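Local coordinates for poly-beta-1,6-N-acetyl-D-glucosamine N-deacetylase (PDB 4U10), which probably removes acetyl groups from the N-acetylglucosamine units of the biofilm polysaccharide poly-beta-1,6-N-acetyl-D-glucosamine, this chain being the metal-binding deacetylase part of a longer protein, at residues S143-L148 with V207-Q212; S72-Y77 with V96-S101; N92-F97 with S136-I141. All blocks are in the same frame, centred on the assembly; numbering follows the deposited sequence.

In the fold
From the N terminus, strand 68-75 comes first and delivers Asp74 and Asp75 at its end. The chain returns through helix 79-91 to strand 95-99, and contact 2 closes this beta-alpha-beta unit. Contact 3 opens on the start of strand 95-99, sharing Val96 and Phe97 with contact 2, and closes the next loop, through helix 127-135, on strand 139-141; three neighbouring parallel strands result. Just beyond, segment 143-148 opens contact 1, which closes a longer loop, through helix 177-199, on segment 207-212. Contact 1 follows both in series, while contacts 2 and 3 overlap on strand 95-99. Contacts 1 and 2 meet at one zinc, bound by Asp75 and His144, and at the Asp146-Ser101 pair.

Contact 1: S143-L148 with V207-Q212; sequences SHTDNL and VWPYGQ. With ZN (zinc ion), chain C.
His144 meets Val207 through its side chain, and a backbone bond from Val207 to Ser143 lies beside it. The imidazole donates from ND1 to Val207 O at 2.6 Å. The acceptor lies close to the ring plane, but seen from the carbonyl the donor stands well above the peptide plane, 53° out of it, so the bond does not use a lone-pair direction. With CG anti to the backbone N (chi1 -158°), the ring is carried across to the other loop. Next to it, Val207 N donates to Ser143 O at 2.7 Å, and His144 CA adds a CA-H...O contact to the same Val207 carbonyl.

Metal binding takes the other nitrogen: NE2 holds the zinc at 2.1 Å. Asp75, His149 and a water at 1.9 Å from the metal complete the coordination.

Packing is supplied mostly by Pro209. Its CG sits over one face of the imidazole, 4.1 Å above the plane and offset toward the rim, while its CD touches Thr145 CG2 at 3.8 Å. CG1 of Val207 lies beside the ND1-CE1 side of the ring.

Inside 143-148 the turn is tied by hydroxyls. Ser143 OG, which also bonds to Ser191, accepts from Thr145 N in an ST turn. Thr145 OG1 donates to His144 O and accepts from Leu148 N, an ST motif. Asp187 and Phe188 of helix 177-199 pack on Thr145.

This is an anchored metal ligand of a polysaccharide deacetylase site. A carbonyl in the second shell gives ND1 its acceptor and fixes the ring's rotation, leaving NE2 to the zinc; the bond would be expected to make the imidazole a somewhat more electron-rich ligand.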
loop_
_atom_site.group_PDB
_atom_site.type_symbol
_atom_site.label_atom_id
_atom_site.label_comp_id
_atom_site.label_asym_id
_atom_site.label_seq_id
_atom_site.Cartn_x
_atom_site.Cartn_y
_atom_site.Cartn_z
ATOM N N SER A 143 2.426 3.564 5.753
ATOM C CA SER A 143 1.046 3.871 6.098
ATOM C C SER A 143 0.139 3.706 4.911
ATOM O O SER A 143 0.554 3.929 3.730
ATOM C CB SER A 143 0.964 5.317 6.570
ATOM O OG SER A 143 -0.333 5.693 6.915
ATOM N N HIS A 144 -1.145 3.425 5.232
ATOM C CA HIS A 144 -2.245 3.378 4.272
ATOM C C HIS A 144 -3.456 4.020 4.958
ATOM O O HIS A 144 -4.610 3.648 4.696
ATOM C CB HIS A 144 -2.548 1.924 3.950
ATOM C CG HIS A 144 -3.263 1.666 2.651
ATOM N ND1 HIS A 144 -3.014 2.347 1.476
ATOM C CD2 HIS A 144 -4.078 0.641 2.316
ATOM C CE1 HIS A 144 -3.706 1.804 0.502
ATOM N NE2 HIS A 144 -4.343 0.750 0.985
ATOM N N THR A 145 -3.170 5.083 5.716
ATOM C CA THR A 145 -4.075 5.884 6.562
ATOM C C THR A 145 -4.404 5.093 7.803
ATOM O O THR A 145 -4.071 3.941 7.869
ATOM C CB THR A 145 -5.382 6.388 5.860
ATOM O OG1 THR A 145 -6.277 5.289 5.736
ATOM C CG2 THR A 145 -5.051 6.906 4.452
ATOM N N ASP A 146 -4.894 5.798 8.839
ATOM C CA ASP A 146 -5.384 5.164 10.011
ATOM C C ASP A 146 -6.793 4.578 9.766
ATOM O O ASP A 146 -7.031 3.379 9.864
ATOM C CB ASP A 146 -5.368 6.115 11.240
ATOM C CG ASP A 146 -5.360 5.324 12.559
ATOM O OD1 ASP A 146 -4.642 4.279 12.636
ATOM O OD2 ASP A 146 -6.009 5.787 13.510
ATOM N N ASN A 147 -7.714 5.445 9.474
ATOM C CA ASN A 147 -9.097 5.069 9.216
ATOM C C ASN A 147 -9.734 5.892 8.068
ATOM O O ASN A 147 -10.854 6.364 8.167
ATOM C CB ASN A 147 -9.899 5.197 10.497
ATOM C CG ASN A 147 -11.307 4.685 10.346
ATOM O OD1 ASN A 147 -11.544 3.845 9.548
ATOM N ND2 ASN A 147 -12.224 5.243 11.053
ATOM N N LEU A 148 -8.996 6.060 6.964
ATOM C CA LEU A 148 -9.510 6.730 5.757
ATOM C C LEU A 148 -9.485 5.838 4.494
ATOM O O LEU A 148 -9.408 6.328 3.337
ATOM C CB LEU A 148 -8.777 8.071 5.568
ATOM C CG LEU A 148 -8.970 9.162 6.632
ATOM C CD1 LEU A 148 -7.991 10.301 6.421
ATOM C CD2 LEU A 148 -10.413 9.676 6.760
ATOM N N VAL A 207 0.879 5.302 1.376
ATOM C CA VAL A 207 0.275 4.705 0.220
ATOM C C VAL A 207 -1.189 5.052 0.156
ATOM O O VAL A 207 -1.955 4.743 1.083
ATOM C CB VAL A 207 0.468 3.165 0.212
ATOM C CG1 VAL A 207 -0.096 2.584 -1.077
ATOM C CG2 VAL A 207 1.947 2.771 0.389
ATOM N N TRP A 208 -1.634 5.603 -0.976
ATOM C CA TRP A 208 -3.009 6.160 -1.029
ATOM C C TRP A 208 -3.980 5.035 -1.245
ATOM O O TRP A 208 -3.758 4.198 -2.161
ATOM C CB TRP A 208 -3.125 7.137 -2.198
ATOM C CG TRP A 208 -2.148 8.272 -2.124
ATOM C CD1 TRP A 208 -1.205 8.590 -3.049
ATOM C CD2 TRP A 208 -2.051 9.262 -1.086
ATOM N NE1 TRP A 208 -0.513 9.689 -2.627
ATOM C CE2 TRP A 208 -1.000 10.114 -1.428
ATOM C CE3 TRP A 208 -2.723 9.481 0.132
ATOM C CZ2 TRP A 208 -0.614 11.165 -0.620
ATOM C CZ3 TRP A 208 -2.344 10.501 0.899
ATOM C CH2 TRP A 208 -1.300 11.346 0.533
ATOM N N PRO A 209 -5.060 4.969 -0.430
ATOM C CA PRO A 209 -6.165 4.059 -0.761
ATOM C C PRO A 209 -6.669 4.292 -2.170
ATOM O O PRO A 209 -6.929 5.448 -2.555
ATOM C CB PRO A 209 -7.259 4.501 0.263
ATOM C CG PRO A 209 -6.433 4.796 1.480
ATOM C CD PRO A 209 -5.355 5.665 0.838
ATOM N N TYR A 210 -6.816 3.201 -2.926
ATOM C CA TYR A 210 -7.380 3.207 -4.276
ATOM C C TYR A 210 -6.541 4.046 -5.213
ATOM O O TYR A 210 -7.003 4.423 -6.260
ATOM C CB TYR A 210 -8.822 3.778 -4.222
ATOM C CG TYR A 210 -9.702 3.326 -3.010
ATOM C CD1 TYR A 210 -10.085 2.036 -2.837
ATOM C CD2 TYR A 210 -10.144 4.248 -2.064
ATOM C CE1 TYR A 210 -10.853 1.643 -1.746
ATOM C CE2 TYR A 210 -10.943 3.883 -0.989
ATOM C CZ TYR A 210 -11.300 2.571 -0.839
ATOM O OH TYR A 210 -12.104 2.210 0.240
ATOM N N GLY A 211 -5.311 4.409 -4.859
ATOM C CA GLY A 211 -4.509 5.200 -5.802
ATOM C C GLY A 211 -4.845 6.701 -5.792
ATOM O O GLY A 211 -4.247 7.447 -6.533
ATOM N N GLN A 212 -5.820 7.151 -4.972
ATOM C CA GLN A 212 -6.332 8.481 -5.122
ATOM C C GLN A 212 -5.808 9.434 -4.039
ATOM O O GLN A 212 -5.888 9.159 -2.844
ATOM C CB GLN A 212 -7.864 8.494 -5.118
ATOM C CG GLN A 212 -8.483 7.638 -6.245
ATOM C CD GLN A 212 -8.018 8.110 -7.635
ATOM O OE1 GLN A 212 -7.649 7.267 -8.511
ATOM N NE2 GLN A 212 -7.953 9.437 -7.833
HETATM ZN ZN ZN C . -5.935 -0.272 0.082
HETATM O O HOH W 1 -5.671 0.267 -1.697
#

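Contact 2: S72-Y77 with V96-S101; sequences SFDDGY and VFAPVS. With ZN (zinc ion), chain D; ZN (zinc ion), chain C.
Phe97 and Phe73 lie on neighbouring parallel strands, the two ends of a beta-alpha-beta unit whose connection is helix 79-91. The strand segments run almost exactly parallel, at 6°. Phe97 places its CG anti to the backbone N (chi1 177°), which swings the ring over the neighbouring strand: CD1 lies 3.6 Å from Phe73 O, and CZ reaches Gly76 CA at 3.5 Å. Phe73 is on the same face, its CB 4.3 Å from Phe97 CD1, and its side chain packs on Met80 and Ile84 of the helix. Between them the backbones are joined by Phe73 N to Val96 O and by Ala98 N to Phe73 O.

Val96, with Ser72, Asp74 and Ala98, is on the opposite face. Its carbonyl also takes a CA-H...O contact from Ser72. Further along, Asp75 N donates to Ala98 O and Val100 N to Asp75 O, holding the backbone of Asp75 through both its N and its O. Asp74 is salt-bridged to Arg247. One water bridges two zinc ions: Asp74 OD2 is 2.1 Å from the zinc it shares with His10, and Asp75 OD1 1.9 Å from the one it shares with His144 and His149.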
loop_
_atom_site.group_PDB
_atom_site.type_symbol
_atom_site.label_atom_id
_atom_site.label_comp_id
_atom_site.label_asym_id
_atom_site.label_seq_id
_atom_site.Cartn_x
_atom_site.Cartn_y
_atom_site.Cartn_z
ATOM N N SER A 72 5.162 -3.886 -3.700
ATOM C CA SER A 72 4.327 -3.272 -2.674
ATOM C C SER A 72 2.985 -4.007 -2.488
ATOM O O SER A 72 2.405 -4.485 -3.476
ATOM C CB SER A 72 4.108 -1.785 -2.955
ATOM O OG SER A 72 3.407 -1.525 -4.168
ATOM N N PHE A 73 2.556 -4.151 -1.216
ATOM C CA PHE A 73 1.368 -4.911 -0.889
ATOM C C PHE A 73 0.519 -4.060 0.020
ATOM O O PHE A 73 1.018 -3.485 1.004
ATOM C CB PHE A 73 1.684 -6.237 -0.218
ATOM C CG PHE A 73 2.511 -7.146 -1.070
ATOM C CD1 PHE A 73 3.910 -7.029 -1.101
ATOM C CD2 PHE A 73 1.914 -8.151 -1.827
ATOM C CE1 PHE A 73 4.655 -7.857 -1.942
ATOM C CE2 PHE A 73 2.659 -8.966 -2.634
ATOM C CZ PHE A 73 4.031 -8.808 -2.709
ATOM N N ASP A 74 -0.718 -3.844 -0.415
ATOM C CA ASP A 74 -1.647 -2.944 0.280
ATOM C C ASP A 74 -2.731 -3.672 1.086
ATOM O O ASP A 74 -3.296 -4.662 0.614
ATOM C CB ASP A 74 -2.429 -2.050 -0.678
ATOM C CG ASP A 74 -1.589 -1.045 -1.454
ATOM O OD1 ASP A 74 -0.369 -0.901 -1.233
ATOM O OD2 ASP A 74 -2.240 -0.321 -2.278
ATOM N N ASP A 75 -2.996 -3.104 2.285
ATOM C CA ASP A 75 -4.240 -3.124 3.052
ATOM C C ASP A 75 -4.143 -3.775 4.422
ATOM O O ASP A 75 -4.881 -3.398 5.297
ATOM C CB ASP A 75 -5.432 -3.757 2.321
ATOM C CG ASP A 75 -5.955 -2.908 1.245
ATOM O OD1 ASP A 75 -5.347 -1.894 0.875
ATOM O OD2 ASP A 75 -7.047 -3.253 0.771
ATOM N N GLY A 76 -3.198 -4.684 4.612
ATOM C CA GLY A 76 -3.086 -5.417 5.877
ATOM C C GLY A 76 -3.713 -6.769 5.884
ATOM O O GLY A 76 -3.906 -7.321 6.967
ATOM N N TYR A 77 -4.024 -7.339 4.714
ATOM C CA TYR A 77 -4.623 -8.738 4.719
ATOM C C TYR A 77 -3.711 -9.761 5.345
ATOM O O TYR A 77 -2.517 -9.731 5.084
ATOM C CB TYR A 77 -5.024 -9.215 3.327
ATOM C CG TYR A 77 -6.016 -8.338 2.601
ATOM C CD1 TYR A 77 -7.321 -8.133 3.074
ATOM C CD2 TYR A 77 -5.639 -7.682 1.443
ATOM C CE1 TYR A 77 -8.204 -7.310 2.365
ATOM C CE2 TYR A 77 -6.498 -6.905 0.776
ATOM C CZ TYR A 77 -7.782 -6.710 1.232
ATOM O OH TYR A 77 -8.603 -5.887 0.445
ATOM N N VAL A 96 7.455 -3.460 0.361
ATOM C CA VAL A 96 6.761 -2.492 1.147
ATOM C C VAL A 96 5.359 -3.041 1.442
ATOM O O VAL A 96 4.694 -3.540 0.545
ATOM C CB VAL A 96 6.652 -1.165 0.383
ATOM C CG1 VAL A 96 5.778 -0.201 1.161
ATOM C CG2 VAL A 96 8.025 -0.571 0.166
ATOM N N PHE A 97 4.933 -2.959 2.686
ATOM C CA PHE A 97 3.610 -3.438 3.109
ATOM C C PHE A 97 2.899 -2.221 3.743
ATOM O O PHE A 97 3.485 -1.543 4.605
ATOM C CB PHE A 97 3.808 -4.527 4.149
ATOM C CG PHE A 97 2.540 -5.102 4.750
ATOM C CD1 PHE A 97 1.475 -5.481 3.964
ATOM C CD2 PHE A 97 2.465 -5.363 6.132
ATOM C CE1 PHE A 97 0.350 -6.059 4.557
ATOM C CE2 PHE A 97 1.346 -6.004 6.699
ATOM C CZ PHE A 97 0.293 -6.295 5.909
ATOM N N ALA A 98 1.648 -1.967 3.335
ATOM C CA ALA A 98 0.877 -0.846 3.809
ATOM C C ALA A 98 -0.474 -1.242 4.442
ATOM O O ALA A 98 -1.569 -1.185 3.825
ATOM C CB ALA A 98 0.705 0.159 2.700
ATOM N N PRO A 99 -0.391 -1.652 5.722
ATOM C CA PRO A 99 -1.629 -1.982 6.404
ATOM C C PRO A 99 -2.425 -0.749 6.885
ATOM O O PRO A 99 -1.863 0.247 7.324
ATOM C CB PRO A 99 -1.116 -2.838 7.577
ATOM C CG PRO A 99 0.177 -2.081 7.966
ATOM C CD PRO A 99 0.780 -1.757 6.603
ATOM N N VAL A 100 -3.757 -0.804 6.805
ATOM C CA VAL A 100 -4.538 0.203 7.410
ATOM C C VAL A 100 -4.414 0.082 8.927
ATOM O O VAL A 100 -4.803 -0.919 9.496
ATOM C CB VAL A 100 -5.991 0.076 6.990
ATOM C CG1 VAL A 100 -6.811 1.170 7.680
ATOM C CG2 VAL A 100 -6.134 0.175 5.454
ATOM N N SER A 101 -3.832 1.065 9.605
ATOM C CA SER A 101 -3.538 0.910 11.040
ATOM C C SER A 101 -4.715 0.785 12.011
ATOM O O SER A 101 -4.591 0.096 13.028
ATOM C CB SER A 101 -2.507 1.933 11.474
ATOM O OG SER A 101 -2.809 3.264 11.071
HETATM ZN ZN ZN D . -4.232 -0.406 -2.913
HETATM ZN ZN ZN C . -5.935 -0.272 0.082
HETATM O O HOH W 1 -5.671 0.267 -1.697
#

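Contact 3: N92-F97 with S136-I141; sequences NYPAVF and SGLVEI
Leu138 keeps CG anti to its carbonyl carbon (chi1 -71°) and then extends its chain, laying CD2 along the loop before strand 95-99. Val139 has CG1 anti to the backbone N (chi1 -177°), which sets that methyl against Phe97. These two torsions place the methyls that make much of the side-chain contact between 92-97 and 136-141.

Leu138 loses the most surface here. Its CD2 meets Asn92 OD1 at 3.6 Å, the two side chains crossing at about a right angle, and it also packs against Pro94. On the face that carries Ala95, Val139, Phe97 and Ile141, Val139 CG1 presses on Phe97 CB at 3.5 Å, whereas Ile141 CD1 approaches the edge of the Phe97 ring at CD2, 4.1 Å away. Those last two side chains run side by side in the same direction. On the other face Val96 CG2 lies 4.1 Å from Glu140 CB; the glutamate leads off to a salt bridge with Arg204.

The strands are parallel, and the axes of the short strand segments make 33°. Ala95 N donates to Leu138 O at 2.7 Å, Glu140 N to Ala95 O at 2.9 Å, and Phe97 N to Glu140 O at 2.8 Å. CA-H...O contacts from Val139 to Ala95 O and from Val96 to Glu140 O accompany them, and one from Ile141 to Phe97 O follows.

Both strands follow helix ends: Asn92 closes helix 79-91 in a Schellman motif, and Gly137 leaves helix 127-135 with positive phi. Parallel strands, each led into by a helix, are the beta/alpha architecture of the polysaccharide deacetylase domain. Strand 95-99 lies between strands 68-75 and 139-141, with Leu88 of helix 79-91 on Ala95 and Met133 of helix 127-135 on Phe97 and Val139.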
loop_
_atom_site.group_PDB
_atom_site.type_symbol
_atom_site.label_atom_id
_atom_site.label_comp_id
_atom_site.label_asym_id
_atom_site.label_seq_id
_atom_site.Cartn_x
_atom_site.Cartn_y
_atom_site.Cartn_z
ATOM N N ASN A 92 14.212 -14.267 -1.548
ATOM C CA ASN A 92 14.890 -13.128 -0.950
ATOM C C ASN A 92 14.547 -11.750 -1.617
ATOM O O ASN A 92 15.405 -10.921 -1.958
ATOM C CB ASN A 92 16.390 -13.408 -0.844
ATOM C CG ASN A 92 17.065 -12.488 0.139
ATOM O OD1 ASN A 92 16.563 -12.239 1.244
ATOM N ND2 ASN A 92 18.187 -11.951 -0.270
ATOM N N TYR A 93 13.242 -11.545 -1.767
ATOM C CA TYR A 93 12.654 -10.297 -2.253
ATOM C C TYR A 93 12.133 -9.437 -1.150
ATOM O O TYR A 93 11.269 -9.853 -0.370
ATOM C CB TYR A 93 11.494 -10.597 -3.203
ATOM C CG TYR A 93 11.877 -10.995 -4.598
ATOM C CD1 TYR A 93 13.214 -11.024 -5.043
ATOM C CD2 TYR A 93 10.894 -11.299 -5.512
ATOM C CE1 TYR A 93 13.517 -11.384 -6.361
ATOM C CE2 TYR A 93 11.205 -11.633 -6.818
ATOM C CZ TYR A 93 12.518 -11.692 -7.240
ATOM O OH TYR A 93 12.765 -12.011 -8.567
ATOM N N PRO A 94 12.679 -8.225 -1.028
ATOM C CA PRO A 94 12.058 -7.300 -0.100
ATOM C C PRO A 94 10.804 -6.666 -0.713
ATOM O O PRO A 94 10.570 -6.739 -1.952
ATOM C CB PRO A 94 13.114 -6.230 0.096
ATOM C CG PRO A 94 13.926 -6.255 -1.131
ATOM C CD PRO A 94 13.876 -7.657 -1.657
ATOM N N ALA A 95 10.061 -5.991 0.136
ATOM C CA ALA A 95 8.785 -5.389 -0.242
ATOM C C ALA A 95 8.390 -4.301 0.785
ATOM O O ALA A 95 8.924 -4.242 1.876
ATOM C CB ALA A 95 7.742 -6.473 -0.272
ATOM N N VAL A 96 7.455 -3.460 0.361
ATOM C CA VAL A 96 6.761 -2.492 1.147
ATOM C C VAL A 96 5.359 -3.041 1.442
ATOM O O VAL A 96 4.694 -3.540 0.545
ATOM C CB VAL A 96 6.652 -1.165 0.383
ATOM C CG1 VAL A 96 5.778 -0.201 1.161
ATOM C CG2 VAL A 96 8.025 -0.571 0.166
ATOM N N PHE A 97 4.933 -2.959 2.686
ATOM C CA PHE A 97 3.610 -3.438 3.109
ATOM C C PHE A 97 2.899 -2.221 3.743
ATOM O O PHE A 97 3.485 -1.543 4.605
ATOM C CB PHE A 97 3.808 -4.527 4.149
ATOM C CG PHE A 97 2.540 -5.102 4.750
ATOM C CD1 PHE A 97 1.475 -5.481 3.964
ATOM C CD2 PHE A 97 2.465 -5.363 6.132
ATOM C CE1 PHE A 97 0.350 -6.059 4.557
ATOM C CE2 PHE A 97 1.346 -6.004 6.699
ATOM C CZ PHE A 97 0.293 -6.295 5.909
ATOM N N SER A 136 12.781 -9.207 9.765
ATOM C CA SER A 136 13.477 -9.997 8.728
ATOM C C SER A 136 14.346 -9.109 7.887
ATOM O O SER A 136 15.213 -9.563 7.142
ATOM C CB SER A 136 12.441 -10.653 7.846
ATOM O OG SER A 136 12.011 -9.748 6.835
ATOM N N GLY A 137 14.123 -7.813 7.970
ATOM C CA GLY A 137 14.722 -6.902 7.041
ATOM C C GLY A 137 14.160 -6.930 5.622
ATOM O O GLY A 137 14.587 -6.168 4.817
ATOM N N LEU A 138 13.170 -7.750 5.325
ATOM C CA LEU A 138 12.587 -7.790 3.979
ATOM C C LEU A 138 11.410 -6.826 3.738
ATOM O O LEU A 138 11.131 -6.423 2.614
ATOM C CB LEU A 138 12.152 -9.218 3.634
ATOM C CG LEU A 138 13.300 -10.204 3.397
ATOM C CD1 LEU A 138 12.689 -11.547 3.112
ATOM C CD2 LEU A 138 14.186 -9.745 2.271
ATOM N N VAL A 139 10.723 -6.455 4.775
ATOM C CA VAL A 139 9.462 -5.746 4.645
ATOM C C VAL A 139 9.528 -4.391 5.361
ATOM O O VAL A 139 9.728 -4.325 6.582
ATOM C CB VAL A 139 8.311 -6.576 5.215
ATOM C CG1 VAL A 139 6.945 -5.860 4.999
ATOM C CG2 VAL A 139 8.332 -8.016 4.665
ATOM N N GLU A 140 9.346 -3.330 4.584
ATOM C CA GLU A 140 9.221 -1.966 5.051
ATOM C C GLU A 140 7.720 -1.700 5.335
ATOM O O GLU A 140 6.871 -2.008 4.476
ATOM C CB GLU A 140 9.681 -1.046 3.921
ATOM C CG GLU A 140 9.361 0.451 4.062
ATOM C CD GLU A 140 10.531 1.241 4.582
ATOM O OE1 GLU A 140 11.653 0.776 4.417
ATOM O OE2 GLU A 140 10.332 2.301 5.140
ATOM N N ILE A 141 7.409 -1.208 6.541
ATOM C CA ILE A 141 6.035 -0.782 6.907
ATOM C C ILE A 141 5.687 0.665 6.513
ATOM O O ILE A 141 6.251 1.599 6.996
ATOM C CB ILE A 141 5.733 -1.015 8.386
ATOM C CG1 ILE A 141 6.225 -2.378 8.804
ATOM C CG2 ILE A 141 4.220 -0.964 8.611
ATOM C CD1 ILE A 141 5.719 -3.541 7.924
#